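Local coordinates for Non-structural protein 2 (Human rotavirus C, PDB 2GU0), which probably binds single-stranded RNA, hydrolyses nucleoside triphosphates and unwinds RNA helices as a homooctamer during rotavirus genome replication and packaging, at residues Q230-S233 and H234-L238; T277-E280 and V281-S285. All coordinates share one frame; numbering follows the deposited sequence.

Contact 1. Residues Q230-S233 and H234-L238; sequences QLMS and HAERL
His-234 and Arg-237 donate backbone N-H hydrogen bonds to Gln-230 O and Ser-233 O, respectively. The first spans 3.3 Å from His-234 N to Gln-230 O; the second, from Arg-237 N to Ser-233 O, is almost straight at 175°. These i to i+4 bonds make the contact the first turns of an alpha helix, residues 231-243, with Gln-230 at its N-cap position. The helix follows strand 222-227 of the HIT-like C-terminal half, in a region predicted to bind RNA. On one side of the turn, the His-234 imidazole swings back along the helix: CG lies beside its own backbone N (chi1 -68°), which brings the ring edge near Gln-230 O, with CD2 3.3 Å from that oxygen. The same ring lies close to His-218, predicted to bind ATP, and packs on Ile-216 of strand 213-216. The side chains of Leu-231 and Ala-235 touch Trp-266 of helix 264-275, while Leu-231 and Met-232 also meet Ile-307 of a second subunit. On another side, Met-232 and Glu-236 cross at a slant. The Met-232 chain, bent at both chi2 and chi3, carries its methyl end to the carboxylate, with CE 3.8 Å from Glu-236 OE2.

Contact 2. Residues T277-E280 and V281-S285; sequences TTFE and VAKTS
Phe-279 and Lys-283 meet at about a right angle, the lysine placing its CB over one face of the phenyl ring and then running out past the CD2-CE2 side. That CB makes a CH-pi contact, 3.9 Å from the centroid of the Phe-279 ring and displaced toward the rim. Farther out, the bend at chi3 (72°) sets Lys-283 CE beside the ring's rim, 3.4 Å from Phe-279 CE2. The amino end, Lys-283 NZ, lies 5.0 Å from Glu-280 OE1; this is no salt bridge, though the opposite charges may attract weakly. The pair belongs to a single short helical turn, residues 279-282, with Thr-278 at the N-cap position. The carbonyl of Thr-278 accepts two N-H hydrogen bonds, at 2.6 Å from Val-281 N to Thr-278 O and 3.1 Å from Ala-282 N to the same oxygen; Val-281 approaches from well above the carbonyl plane. Lys-283 N donates a hydrogen bond to Phe-279 O. Around the start of the turn, Thr-277 and Val-281 cross at roughly 90°, the threonine methyl meeting the base of the valine fork, with Thr-277 CG2 3.4 Å from Val-281 CB. Thr-277 and Ala-282 also touch Gln-272 of helix 264-275. Farther along the chain, Ser-285 OG donates to a lone pair of Ala-282 O, 2.8 Å away.

How the contacts relate
Contact 1 comes first along the chain, on helix 231-243; helix 264-275 intervenes before contact 2, on the short helical turn 279-282, and packs against both. All these elements lie in the HIT-like C-terminal half of the protein. The contact centres are 12 Å apart, and the turn packs directly on helix 231-243 through the Phe-279 ring, which rests on Met-232, Ala-235 and Glu-236, with Phe-279 CZ 3.4 Å from Glu-236 CG. Contact 1 approaches the predicted nucleotide site through His-234, whereas contact 2 is more peripheral, the Phe-279 side chain being about 12 Å from that of His-218.

Contact 1. Residues Q230-S233 and H234-L238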
loop_
_atom_site.group_PDB
_atom_site.type_symbol
_atom_site.label_atom_id
_atom_site.label_comp_id
_atom_site.label_asym_id
_atom_site.label_seq_id
_atom_site.Cartn_x
_atom_site.Cartn_y
_atom_site.Cartn_z
ATOM N N GLN A 230 -37.593 23.451 -10.178
ATOM C CA GLN A 230 -36.609 24.006 -11.104
ATOM C C GLN A 230 -37.312 24.433 -12.366
ATOM O O GLN A 230 -36.771 25.181 -13.169
ATOM C CB GLN A 230 -35.562 22.958 -11.477
ATOM C CG GLN A 230 -34.727 22.448 -10.327
ATOM C CD GLN A 230 -33.859 23.524 -9.736
ATOM O OE1 GLN A 230 -33.140 24.232 -10.461
ATOM N NE2 GLN A 230 -33.905 23.656 -8.415
ATOM N N LEU A 231 -38.523 23.927 -12.538
ATOM C CA LEU A 231 -39.328 24.229 -13.706
ATOM C C LEU A 231 -39.300 25.726 -14.049
ATOM O O LEU A 231 -39.164 26.086 -15.217
ATOM C CB LEU A 231 -40.758 23.724 -13.473
ATOM C CG LEU A 231 -41.640 23.473 -14.695
ATOM C CD1 LEU A 231 -40.842 22.808 -15.808
ATOM C CD2 LEU A 231 -42.810 22.605 -14.283
ATOM N N MET A 232 -39.415 26.591 -13.040
ATOM C CA MET A 232 -39.373 28.037 -13.270
ATOM C C MET A 232 -38.079 28.432 -13.980
ATOM O O MET A 232 -38.101 28.913 -15.110
ATOM C CB MET A 232 -39.468 28.804 -11.948
ATOM C CG MET A 232 -40.886 29.040 -11.453
ATOM S SD MET A 232 -41.864 30.093 -12.549
ATOM C CE MET A 232 -41.175 31.675 -12.117
ATOM N N SER A 233 -36.955 28.224 -13.300
ATOM C CA SER A 233 -35.631 28.535 -13.832
ATOM C C SER A 233 -35.481 28.252 -15.316
ATOM O O SER A 233 -35.121 29.131 -16.089
ATOM C CB SER A 233 -34.578 27.747 -13.070
ATOM O OG SER A 233 -34.697 28.005 -11.688
ATOM N N HIS A 234 -35.736 27.013 -15.704
ATOM C CA HIS A 234 -35.632 26.622 -17.098
ATOM C C HIS A 234 -36.626 27.418 -17.922
ATOM O O HIS A 234 -36.405 27.674 -19.107
ATOM C CB HIS A 234 -35.918 25.130 -17.235
ATOM C CG HIS A 234 -34.871 24.265 -16.614
ATOM N ND1 HIS A 234 -33.711 23.919 -17.269
ATOM C CD2 HIS A 234 -34.790 23.710 -15.382
ATOM C CE1 HIS A 234 -32.959 23.187 -16.468
ATOM N NE2 HIS A 234 -33.591 23.045 -15.317
ATOM N N ALA A 235 -37.726 27.801 -17.286
ATOM C CA ALA A 235 -38.755 28.573 -17.958
ATOM C C ALA A 235 -38.235 29.979 -18.206
ATOM O O ALA A 235 -38.456 30.542 -19.271
ATOM C CB ALA A 235 -40.016 28.619 -17.112
ATOM N N GLU A 236 -37.536 30.538 -17.221
ATOM C CA GLU A 236 -36.979 31.878 -17.347
ATOM C C GLU A 236 -35.875 31.907 -18.401
ATOM O O GLU A 236 -35.860 32.783 -19.267
ATOM C CB GLU A 236 -36.423 32.345 -16.008
ATOM C CG GLU A 236 -37.383 32.137 -14.858
ATOM C CD GLU A 236 -37.057 33.010 -13.661
ATOM O OE1 GLU A 236 -35.857 33.141 -13.326
ATOM O OE2 GLU A 236 -38.004 33.555 -13.049
ATOM N N ARG A 237 -34.953 30.950 -18.319
ATOM C CA ARG A 237 -33.856 30.852 -19.277
ATOM C C ARG A 237 -34.389 30.876 -20.699
ATOM O O ARG A 237 -33.939 31.667 -21.526
ATOM C CB ARG A 237 -33.085 29.544 -19.099
ATOM C CG ARG A 237 -32.092 29.480 -17.961
ATOM C CD ARG A 237 -31.490 28.080 -17.945
ATOM N NE ARG A 237 -30.315 27.950 -17.091
ATOM C CZ ARG A 237 -29.557 26.859 -17.047
ATOM N NH1 ARG A 237 -29.861 25.813 -17.809
ATOM N NH2 ARG A 237 -28.496 26.810 -16.251
ATOM N N LEU A 238 -35.338 29.991 -20.987
ATOM C CA LEU A 238 -35.909 29.910 -22.323
ATOM C C LEU A 238 -36.531 31.237 -22.714
ATOM O O LEU A 238 -36.621 31.561 -23.893
ATOM C CB LEU A 238 -36.961 28.799 -22.395
ATOM C CG LEU A 238 -37.507 28.504 -23.795
ATOM C CD1 LEU A 238 -36.359 28.184 -24.739
ATOM C CD2 LEU A 238 -38.481 27.343 -23.740
#

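Contact 2. Residues T277-E280 and V281-S285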
loop_
_atom_site.group_PDB
_atom_site.type_symbol
_atom_site.label_atom_id
_atom_site.label_comp_id
_atom_site.label_asym_id
_atom_site.label_seq_id
_atom_site.Cartn_x
_atom_site.Cartn_y
_atom_site.Cartn_z
ATOM N N THR A 277 -46.888 36.973 -24.899
ATOM C CA THR A 277 -47.246 37.197 -23.495
ATOM C C THR A 277 -46.025 37.345 -22.592
ATOM O O THR A 277 -45.023 36.657 -22.773
ATOM C CB THR A 277 -48.128 36.050 -22.927
ATOM O OG1 THR A 277 -49.346 35.949 -23.680
ATOM C CG2 THR A 277 -48.475 36.321 -21.469
ATOM N N THR A 278 -46.120 38.241 -21.616
ATOM C CA THR A 278 -45.024 38.481 -20.684
ATOM C C THR A 278 -44.894 37.341 -19.685
ATOM O O THR A 278 -45.897 36.797 -19.223
ATOM C CB THR A 278 -45.240 39.774 -19.893
ATOM O OG1 THR A 278 -46.427 39.657 -19.098
ATOM C CG2 THR A 278 -45.382 40.947 -20.838
ATOM N N PHE A 279 -43.652 36.990 -19.355
ATOM C CA PHE A 279 -43.369 35.910 -18.408
ATOM C C PHE A 279 -44.242 36.062 -17.160
ATOM O O PHE A 279 -44.754 35.079 -16.620
ATOM C CB PHE A 279 -41.884 35.934 -18.008
ATOM C CG PHE A 279 -41.441 34.734 -17.200
ATOM C CD1 PHE A 279 -41.159 33.522 -17.824
ATOM C CD2 PHE A 279 -41.308 34.820 -15.812
ATOM C CE1 PHE A 279 -40.753 32.418 -17.081
ATOM C CE2 PHE A 279 -40.903 33.719 -15.061
ATOM C CZ PHE A 279 -40.625 32.518 -15.696
ATOM N N GLU A 280 -44.408 37.302 -16.712
ATOM C CA GLU A 280 -45.217 37.598 -15.539
ATOM C C GLU A 280 -46.618 36.995 -15.653
ATOM O O GLU A 280 -47.245 36.682 -14.642
ATOM C CB GLU A 280 -45.328 39.116 -15.360
ATOM C CG GLU A 280 -46.318 39.570 -14.285
ATOM C CD GLU A 280 -45.855 39.250 -12.875
ATOM O OE1 GLU A 280 -44.754 39.707 -12.501
ATOM O OE2 GLU A 280 -46.591 38.549 -12.143
ATOM N N VAL A 281 -47.096 36.826 -16.883
ATOM C CA VAL A 281 -48.437 36.289 -17.124
ATOM C C VAL A 281 -48.480 34.815 -17.502
ATOM O O VAL A 281 -49.449 34.121 -17.196
ATOM C CB VAL A 281 -49.158 37.072 -18.252
ATOM C CG1 VAL A 281 -50.595 36.589 -18.385
ATOM C CG2 VAL A 281 -49.111 38.569 -17.969
ATOM N N ALA A 282 -47.437 34.343 -18.173
ATOM C CA ALA A 282 -47.384 32.954 -18.612
ATOM C C ALA A 282 -46.789 31.994 -17.583
ATOM O O ALA A 282 -47.133 30.812 -17.562
ATOM C CB ALA A 282 -46.610 32.862 -19.928
ATOM N N LYS A 283 -45.904 32.509 -16.731
ATOM C CA LYS A 283 -45.256 31.697 -15.707
ATOM C C LYS A 283 -46.301 30.994 -14.858
ATOM O O LYS A 283 -45.989 30.086 -14.104
ATOM C CB LYS A 283 -44.390 32.562 -14.795
ATOM C CG LYS A 283 -45.196 33.398 -13.824
ATOM C CD LYS A 283 -44.367 33.867 -12.630
ATOM C CE LYS A 283 -43.372 34.945 -13.007
ATOM N NZ LYS A 283 -42.523 35.307 -11.844
ATOM N N THR A 284 -47.548 31.423 -14.987
ATOM C CA THR A 284 -48.646 30.852 -14.220
ATOM C C THR A 284 -49.105 29.496 -14.729
ATOM O O THR A 284 -49.273 28.561 -13.949
ATOM C CB THR A 284 -49.852 31.820 -14.209
ATOM O OG1 THR A 284 -49.492 32.998 -13.481
ATOM C CG2 THR A 284 -51.080 31.173 -13.569
ATOM N N SER A 285 -49.310 29.389 -16.035
ATOM C CA SER A 285 -49.772 28.139 -16.620
ATOM C C SER A 285 -48.807 26.970 -16.425
ATOM O O SER A 285 -49.105 25.849 -16.819
ATOM C CB SER A 285 -50.087 28.340 -18.110
ATOM O OG SER A 285 -49.145 29.199 -18.731
#